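Ent-copalyl diphosphate synthase (Streptomyces platensis, PDB 5BP8) is a largely helical bacterial protein of the terpene-cyclase kind, with a region belonging to the squalene-hopene cyclase C-terminal family. Local coordinates at residues A[42-47]-A[244-249]; A[130-135]-A[171-176]; A[480-485]-A[513-518]. All blocks are in the same frame, centred on the assembly; numbering follows the deposited sequence. Where two conformers were deposited one is given.

In the fold
The three contacts are separate: none touches another. Contact 2 (130-135 with 171-176) is nested in the long chain excursion closed by contact 1 (42-47 with 244-249); their centres lie about 27 Å apart and their nearest atoms about 14 Å. Contact 3 (480-485 with 513-518) comes later in the chain, its centre about 35 Å from that of contact 1 and about 44 Å from that of contact 2, on the opposite side of the chain's centre from contact 2. Each centre lies 21 to 23 Å from that midpoint. A sulfate, probably from the crystallisation liquor, sits at the start of helix 47-57 in contact 1; a bound sulfate also lies about 3 Å from the side chain of L483 in contact 3.

Contact 1. Residues A[42-47]-A[244-249]; sequences PWLDGH and DVQARF. With SO4 (sulfate ion), chain E.
Q246 of helix 237-249 reaches across to the backbone of D45 and G46, in the loop between helices 31-40 and 47-57. By van der Waals contact, its amide carbon CD lies 3.2 Å from D45 O, and OE1 stands 3.6 Å from G46 CA. On the apolar side, L44 CG meets Q246 CG at 4.3 Å, while the leucine also packs on L242 and R243 of the same helix. A first torsion of 75° wedges Q246 CG between its backbone N and carbonyl carbon, and a second bend at chi2 turns the amide along the loop.

The polar contacts are indirect. Q246 OE1 and D45 O approach to 3.2 Å, but both are acceptors and do not bond; D45 O receives its hydrogen from R50 NH2. A water takes a weak bond from Q246 NE2 at 3.1 Å; its link to D45 OD2 is doubtful, since D45 has two conformers.

Beside this, G46 N (2.8 Å to O1), H47 N (3.2 Å to O2) and R48 N converge at the N-terminus of helix 47-57. They make a place where an anion can be held, taken here by a sulfate probably from the crystallisation liquor, and the helix dipole would probably add to the attraction.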
loop_
_atom_site.group_PDB
_atom_site.type_symbol
_atom_site.label_atom_id
_atom_site.label_comp_id
_atom_site.label_asym_id
_atom_site.label_seq_id
_atom_site.Cartn_x
_atom_site.Cartn_y
_atom_site.Cartn_z
ATOM N N PRO A 42 12.147 -13.256 -17.049
ATOM C CA PRO A 42 12.193 -12.831 -18.450
ATOM C C PRO A 42 11.377 -13.773 -19.357
ATOM O O PRO A 42 11.019 -13.378 -20.462
ATOM C CB PRO A 42 13.693 -12.886 -18.785
ATOM C CG PRO A 42 14.250 -13.878 -17.821
ATOM C CD PRO A 42 13.449 -13.732 -16.576
ATOM N N TRP A 43 11.063 -14.967 -18.865
ATOM C CA TRP A 43 10.200 -15.957 -19.582
ATOM C C TRP A 43 8.739 -15.509 -19.713
ATOM O O TRP A 43 7.999 -15.954 -20.586
ATOM C CB TRP A 43 10.266 -17.337 -18.872
ATOM C CG TRP A 43 9.833 -17.279 -17.433
ATOM C CD1 TRP A 43 10.644 -17.177 -16.365
ATOM C CD2 TRP A 43 8.492 -17.288 -16.924
ATOM N NE1 TRP A 43 9.908 -17.104 -15.216
ATOM C CE2 TRP A 43 8.579 -17.146 -15.534
ATOM C CE3 TRP A 43 7.228 -17.368 -17.510
ATOM C CZ2 TRP A 43 7.457 -17.134 -14.707
ATOM C CZ3 TRP A 43 6.103 -17.333 -16.687
ATOM C CH2 TRP A 43 6.228 -17.216 -15.302
ATOM N N LEU A 44 8.324 -14.600 -18.836
ATOM C CA LEU A 44 6.937 -14.212 -18.739
ATOM C C LEU A 44 6.506 -13.241 -19.814
ATOM O O LEU A 44 7.230 -12.295 -20.127
ATOM C CB LEU A 44 6.714 -13.544 -17.356
ATOM C CG LEU A 44 5.310 -13.063 -17.021
ATOM C CD1 LEU A 44 4.325 -14.193 -16.904
ATOM C CD2 LEU A 44 5.366 -12.290 -15.691
ATOM N N ASP A 45 5.305 -13.470 -20.351
ATOM C CA ASP A 45 4.694 -12.595 -21.349
ATOM C C ASP A 45 4.707 -11.140 -20.855
ATOM O O ASP A 45 4.539 -10.886 -19.653
ATOM C CB ASP A 45 3.239 -13.027 -21.616
ATOM C CG ASP A 45 3.122 -14.244 -22.554
ATOM O OD1 ASP A 45 4.118 -14.635 -23.196
ATOM O OD2 ASP A 45 2.003 -14.806 -22.652
ATOM N N GLY A 46 4.904 -10.199 -21.777
ATOM C CA GLY A 46 4.874 -8.765 -21.432
ATOM C C GLY A 46 6.233 -8.238 -20.989
ATOM O O GLY A 46 6.326 -7.122 -20.494
ATOM N N HIS A 47 7.300 -8.996 -21.248
ATOM C CA HIS A 47 8.647 -8.617 -20.800
ATOM C C HIS A 47 9.098 -7.323 -21.476
ATOM O O HIS A 47 9.556 -6.391 -20.810
ATOM C CB HIS A 47 9.624 -9.772 -21.062
ATOM C CG HIS A 47 11.045 -9.490 -20.686
ATOM N ND1 HIS A 47 11.491 -9.482 -19.384
ATOM C CD2 HIS A 47 12.129 -9.250 -21.453
ATOM C CE1 HIS A 47 12.781 -9.222 -19.365
ATOM N NE2 HIS A 47 13.197 -9.096 -20.609
ATOM N N ASP A 244 -1.810 -13.798 -15.401
ATOM C CA ASP A 244 -3.051 -13.027 -15.207
ATOM C C ASP A 244 -2.761 -11.597 -14.784
ATOM O O ASP A 244 -3.371 -10.645 -15.280
ATOM C CB ASP A 244 -3.946 -13.673 -14.171
ATOM C CG ASP A 244 -4.651 -14.932 -14.679
ATOM O OD1 ASP A 244 -4.744 -15.125 -15.921
ATOM O OD2 ASP A 244 -5.097 -15.720 -13.822
ATOM N N VAL A 245 -1.838 -11.446 -13.846
ATOM C CA VAL A 245 -1.563 -10.123 -13.298
ATOM C C VAL A 245 -0.982 -9.207 -14.374
ATOM O O VAL A 245 -1.461 -8.081 -14.572
ATOM C CB VAL A 245 -0.637 -10.216 -12.076
ATOM C CG1 VAL A 245 -0.167 -8.839 -11.633
ATOM C CG2 VAL A 245 -1.326 -10.938 -10.932
ATOM N N GLN A 246 0.011 -9.686 -15.114
ATOM C CA GLN A 246 0.653 -8.845 -16.117
ATOM C C GLN A 246 -0.333 -8.502 -17.251
ATOM O O GLN A 246 -0.353 -7.352 -17.761
ATOM C CB GLN A 246 1.976 -9.462 -16.624
ATOM C CG GLN A 246 1.862 -10.639 -17.578
ATOM C CD GLN A 246 1.522 -10.222 -18.996
ATOM O OE1 GLN A 246 1.912 -9.154 -19.467
ATOM N NE2 GLN A 246 0.805 -11.087 -19.701
ATOM N N ALA A 247 -1.177 -9.480 -17.609
ATOM C CA ALA A 247 -2.152 -9.303 -18.676
ATOM C C ALA A 247 -3.147 -8.215 -18.352
ATOM O O ALA A 247 -3.546 -7.429 -19.226
ATOM C CB ALA A 247 -2.871 -10.616 -18.959
ATOM N N ARG A 248 -3.497 -8.110 -17.074
ATOM C CA ARG A 248 -4.470 -7.148 -16.655
ATOM C C ARG A 248 -4.027 -5.732 -17.010
ATOM O O ARG A 248 -4.856 -4.892 -17.359
ATOM C CB ARG A 248 -4.711 -7.263 -15.148
ATOM C CG ARG A 248 -5.795 -6.335 -14.653
ATOM C CD ARG A 248 -6.161 -6.634 -13.219
ATOM N NE ARG A 248 -7.311 -5.838 -12.800
ATOM C CZ ARG A 248 -7.706 -5.718 -11.540
ATOM N NH1 ARG A 248 -7.023 -6.298 -10.549
ATOM N NH2 ARG A 248 -8.774 -4.990 -11.262
ATOM N N PHE A 249 -2.721 -5.476 -16.958
ATOM C CA PHE A 249 -2.192 -4.128 -17.190
ATOM C C PHE A 249 -1.363 -3.970 -18.440
ATOM O O PHE A 249 -0.772 -2.910 -18.659
ATOM C CB PHE A 249 -1.361 -3.699 -15.973
ATOM C CG PHE A 249 -2.145 -3.752 -14.702
ATOM C CD1 PHE A 249 -3.111 -2.787 -14.446
ATOM C CD2 PHE A 249 -2.003 -4.822 -13.826
ATOM C CE1 PHE A 249 -3.866 -2.828 -13.285
ATOM C CE2 PHE A 249 -2.759 -4.874 -12.660
ATOM C CZ PHE A 249 -3.698 -3.870 -12.403
HETATM S S SO4 E . 7.298 -10.497 -24.463
HETATM O O1 SO4 E . 5.899 -9.939 -24.400
HETATM O O2 SO4 E . 7.496 -11.387 -23.298
HETATM O O3 SO4 E . 7.413 -11.268 -25.716
HETATM O O4 SO4 E . 8.225 -9.342 -24.516
HETATM O O HOH W 1 -0.136 -13.997 -20.416
#

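Contact 2. Residues A[130-135]-A[171-176]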
loop_
_atom_site.group_PDB
_atom_site.type_symbol
_atom_site.label_atom_id
_atom_site.label_comp_id
_atom_site.label_asym_id
_atom_site.label_seq_id
_atom_site.Cartn_x
_atom_site.Cartn_y
_atom_site.Cartn_z
ATOM N N VAL A 130 14.910 -5.706 1.199
ATOM C CA VAL A 130 14.834 -5.378 -0.210
ATOM C C VAL A 130 16.037 -4.521 -0.664
ATOM O O VAL A 130 16.677 -4.814 -1.681
ATOM C CB VAL A 130 13.528 -4.607 -0.442
ATOM C CG1 VAL A 130 13.491 -3.974 -1.809
ATOM C CG2 VAL A 130 12.346 -5.562 -0.270
ATOM N N ALA A 131 16.325 -3.478 0.092
ATOM C CA ALA A 131 17.331 -2.508 -0.336
ATOM C C ALA A 131 18.758 -3.092 -0.338
ATOM O O ALA A 131 19.428 -3.047 -1.380
ATOM C CB ALA A 131 17.230 -1.230 0.469
ATOM N N PRO A 132 19.182 -3.755 0.764
ATOM C CA PRO A 132 20.524 -4.355 0.678
ATOM C C PRO A 132 20.615 -5.499 -0.299
ATOM O O PRO A 132 21.677 -5.724 -0.905
ATOM C CB PRO A 132 20.823 -4.856 2.093
ATOM C CG PRO A 132 19.558 -4.678 2.867
ATOM C CD PRO A 132 18.617 -3.791 2.127
ATOM N N SER A 133 19.529 -6.252 -0.453
ATOM C CA SER A 133 19.516 -7.306 -1.442
ATOM C C SER A 133 19.828 -6.791 -2.845
ATOM O O SER A 133 20.665 -7.341 -3.569
ATOM C CB SER A 133 18.172 -8.027 -1.425
ATOM O OG SER A 133 18.259 -9.134 -2.281
ATOM N N LEU A 134 19.173 -5.707 -3.219
ATOM C CA LEU A 134 19.325 -5.143 -4.557
ATOM C C LEU A 134 20.682 -4.476 -4.749
ATOM O O LEU A 134 21.319 -4.597 -5.818
ATOM C CB LEU A 134 18.212 -4.124 -4.810
ATOM C CG LEU A 134 16.857 -4.802 -5.026
ATOM C CD1 LEU A 134 15.742 -3.805 -4.992
ATOM C CD2 LEU A 134 16.813 -5.615 -6.322
ATOM N N LEU A 135 21.109 -3.754 -3.721
ATOM C CA LEU A 135 22.417 -3.108 -3.751
ATOM C C LEU A 135 23.547 -4.135 -3.979
ATOM O O LEU A 135 24.434 -3.900 -4.802
ATOM C CB LEU A 135 22.648 -2.315 -2.473
ATOM C CG LEU A 135 23.955 -1.519 -2.392
ATOM C CD1 LEU A 135 24.053 -0.560 -3.544
ATOM C CD2 LEU A 135 24.040 -0.741 -1.090
ATOM N N ALA A 171 23.242 -6.909 7.436
ATOM C CA ALA A 171 23.446 -7.895 8.496
ATOM C C ALA A 171 22.170 -8.684 8.796
ATOM O O ALA A 171 22.216 -9.916 8.906
ATOM C CB ALA A 171 23.967 -7.216 9.762
ATOM N N LEU A 172 21.036 -7.992 8.917
ATOM C CA LEU A 172 19.764 -8.688 9.161
ATOM C C LEU A 172 19.385 -9.612 7.995
ATOM O O LEU A 172 18.930 -10.737 8.200
ATOM C CB LEU A 172 18.661 -7.713 9.470
ATOM C CG LEU A 172 17.276 -8.280 9.745
ATOM C CD1 LEU A 172 17.304 -9.260 10.906
ATOM C CD2 LEU A 172 16.310 -7.156 10.031
ATOM N N LEU A 173 19.566 -9.143 6.774
ATOM C CA LEU A 173 19.313 -9.978 5.597
ATOM C C LEU A 173 20.160 -11.254 5.635
ATOM O O LEU A 173 19.656 -12.354 5.374
ATOM C CB LEU A 173 19.571 -9.171 4.303
ATOM C CG LEU A 173 19.497 -9.929 2.974
ATOM C CD1 LEU A 173 18.128 -10.544 2.788
ATOM C CD2 LEU A 173 19.833 -8.977 1.813
ATOM N N ALA A 174 21.438 -11.111 5.975
ATOM C CA ALA A 174 22.341 -12.244 6.048
ATOM C C ALA A 174 21.842 -13.254 7.098
ATOM O O ALA A 174 21.868 -14.464 6.873
ATOM C CB ALA A 174 23.754 -11.774 6.367
ATOM N N GLY A 175 21.364 -12.741 8.228
ATOM C CA GLY A 175 20.853 -13.573 9.294
ATOM C C GLY A 175 19.616 -14.335 8.882
ATOM O O GLY A 175 19.488 -15.517 9.174
ATOM N N VAL A 176 18.701 -13.663 8.189
ATOM C CA VAL A 176 17.479 -14.291 7.767
ATOM C C VAL A 176 17.763 -15.305 6.679
ATOM O O VAL A 176 17.162 -16.381 6.678
ATOM C CB VAL A 176 16.421 -13.271 7.351
ATOM C CG1 VAL A 176 15.227 -13.957 6.707
ATOM C CG2 VAL A 176 16.002 -12.459 8.566
#
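This is a buried, apolar helix-to-helix contact in which one side chain, L173 of helix 171-179, presses against P132 and S133 of helix 127-144. The nearest CA atoms, those of S133 and L173, are 7.5 Å apart, and just 108 Å² of surface is buried between the segments, as expected when a single residue carries one side.

A single methyl does the touching. L173 has CG anti to the backbone N (chi1 174°), which extends the side chain toward the other helix and lays CD2 over its backbone: CD2 is 3.6 Å from S133 N and 3.7 Å from S133 CA. The same methyl reaches S133 CB at 3.8 Å and, along the proline, P132 CB at 4.2 Å. It therefore meets main chain as much as side chain. The site coincides with a kink, because P132 N has no bond to the preceding turn. The hydroxyl of S133 is engaged elsewhere, with OG hydrogen-bonded to A195 O.

F129, one turn earlier on helix 127-144, widens the contact by touching L172, L173 and V176. V130 and L134 point away from L173 and pack on helices 31-40 and 72-86, so helix 127-144 lies sandwiched between these two and helix 171-179.

Contact 3. Residues A[480-485]-A[513-518]; sequences DALLAH and AALALG
L482 and L515 both hold CG beside the backbone N and anti to the carbonyl carbon (chi1 -66° and -73°), and extended second torsions carry their methyls into the space between two helices. L483 has the same chain shape, although its CB sets off to one side of the contact. Segment 480-485 lies in the range of the squalene-hopene cyclase C-terminal family, and the pairing of helices 469-484 and 504-518 is consistent with the alpha-alpha barrel fold of terpene cyclases of this kind. Over the short segments the axes come within 10.5 Å and cross with their N-to-C directions 130° apart, well short of antiparallel.

The side-chain interface is purely apolar and small, 173 Å² in all. L515 is its centre: its CD2 methyl fits between two consecutive leucines, 3.9 Å from L482 CB and 4.0 Å from L483 CG, and its side chain crosses both of theirs at a slant. L482 meets L515 with CB and also with CD1, and CD1 goes on to touch A514 CB at 3.8 Å.

Neighbouring parts of the chain complete the cluster. T452 and V456 of helix 449-461 touch L482 and A514, respectively, and R8 and A520 cover L483 and L515. R511, just before segment 513-518 on the same helix, hydrogen-bonds L482 O through NH2. At the margin, where L483 is exposed, the two leucines still touch branch to branch, with L483 CD2 4.1 Å from L515 CD1.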
loop_
_atom_site.group_PDB
_atom_site.type_symbol
_atom_site.label_atom_id
_atom_site.label_comp_id
_atom_site.label_asym_id
_atom_site.label_seq_id
_atom_site.Cartn_x
_atom_site.Cartn_y
_atom_site.Cartn_z
ATOM N N ASP A 480 -14.879 21.243 -5.267
ATOM C CA ASP A 480 -14.586 21.854 -6.558
ATOM C C ASP A 480 -13.338 21.240 -7.189
ATOM O O ASP A 480 -13.340 20.911 -8.366
ATOM C CB ASP A 480 -14.367 23.358 -6.403
ATOM C CG ASP A 480 -15.646 24.111 -6.098
ATOM O OD1 ASP A 480 -16.756 23.556 -6.290
ATOM O OD2 ASP A 480 -15.524 25.258 -5.645
ATOM N N ALA A 481 -12.278 21.071 -6.403
ATOM C CA ALA A 481 -11.074 20.434 -6.918
ATOM C C ALA A 481 -11.327 19.005 -7.404
ATOM O O ALA A 481 -10.798 18.577 -8.445
ATOM C CB ALA A 481 -9.951 20.463 -5.881
ATOM N N LEU A 482 -12.118 18.251 -6.650
ATOM C CA LEU A 482 -12.427 16.879 -7.023
ATOM C C LEU A 482 -13.229 16.794 -8.320
ATOM O O LEU A 482 -13.012 15.889 -9.141
ATOM C CB LEU A 482 -13.178 16.169 -5.888
ATOM C CG LEU A 482 -12.392 15.931 -4.594
ATOM C CD1 LEU A 482 -13.320 15.373 -3.521
ATOM C CD2 LEU A 482 -11.221 14.972 -4.825
ATOM N N LEU A 483 -14.160 17.732 -8.488
ATOM C CA LEU A 483 -14.976 17.807 -9.691
ATOM C C LEU A 483 -14.176 18.281 -10.899
ATOM O O LEU A 483 -14.495 17.920 -12.015
ATOM C CB LEU A 483 -16.167 18.750 -9.469
ATOM C CG LEU A 483 -17.206 18.212 -8.488
ATOM C CD1 LEU A 483 -18.172 19.291 -8.039
ATOM C CD2 LEU A 483 -17.942 17.017 -9.080
ATOM N N ALA A 484 -13.152 19.091 -10.669
ATOM C CA ALA A 484 -12.385 19.670 -11.760
ATOM C C ALA A 484 -11.482 18.655 -12.450
ATOM O O ALA A 484 -11.157 18.811 -13.630
ATOM C CB ALA A 484 -11.555 20.840 -11.252
ATOM N N HIS A 485 -11.064 17.615 -11.721
ATOM C CA HIS A 485 -10.126 16.668 -12.263
ATOM C C HIS A 485 -10.235 15.347 -11.521
ATOM O O HIS A 485 -10.165 15.320 -10.294
ATOM C CB HIS A 485 -8.700 17.200 -12.135
ATOM C CG HIS A 485 -7.685 16.344 -12.804
ATOM N ND1 HIS A 485 -6.842 15.505 -12.109
ATOM C CD2 HIS A 485 -7.412 16.149 -14.111
ATOM C CE1 HIS A 485 -6.074 14.853 -12.961
ATOM N NE2 HIS A 485 -6.396 15.234 -14.181
ATOM N N ALA A 513 -17.514 9.359 -1.365
ATOM C CA ALA A 513 -17.910 9.769 -0.013
ATOM C C ALA A 513 -17.755 11.269 0.225
ATOM O O ALA A 513 -18.676 11.928 0.735
ATOM C CB ALA A 513 -17.136 8.980 1.025
ATOM N N ALA A 514 -16.592 11.819 -0.135
ATOM C CA ALA A 514 -16.335 13.248 -0.039
ATOM C C ALA A 514 -17.362 14.092 -0.795
ATOM O O ALA A 514 -17.915 15.037 -0.244
ATOM C CB ALA A 514 -14.939 13.573 -0.540
ATOM N N LEU A 515 -17.624 13.732 -2.042
ATOM C CA LEU A 515 -18.530 14.492 -2.876
ATOM C C LEU A 515 -19.973 14.389 -2.367
ATOM O O LEU A 515 -20.708 15.369 -2.442
ATOM C CB LEU A 515 -18.432 14.057 -4.345
ATOM C CG LEU A 515 -17.163 14.479 -5.106
ATOM C CD1 LEU A 515 -17.224 13.943 -6.517
ATOM C CD2 LEU A 515 -16.999 15.978 -5.163
ATOM N N ALA A 516 -20.348 13.239 -1.822
ATOM C CA ALA A 516 -21.683 13.067 -1.242
ATOM C C ALA A 516 -21.841 13.913 0.015
ATOM O O ALA A 516 -22.870 14.576 0.200
ATOM C CB ALA A 516 -21.941 11.605 -0.924
ATOM N N LEU A 517 -20.834 13.881 0.878
ATOM C CA LEU A 517 -20.850 14.654 2.120
ATOM C C LEU A 517 -20.765 16.152 1.867
ATOM O O LEU A 517 -21.397 16.935 2.577
ATOM C CB LEU A 517 -19.721 14.197 3.047
ATOM C CG LEU A 517 -19.880 12.778 3.597
ATOM C CD1 LEU A 517 -18.563 12.220 4.106
ATOM C CD2 LEU A 517 -20.931 12.732 4.699
ATOM N N GLY A 518 -20.014 16.548 0.843
ATOM C CA GLY A 518 -19.878 17.942 0.456
ATOM C C GLY A 518 -21.111 18.525 -0.212
ATOM O O GLY A 518 -21.237 19.747 -0.322
#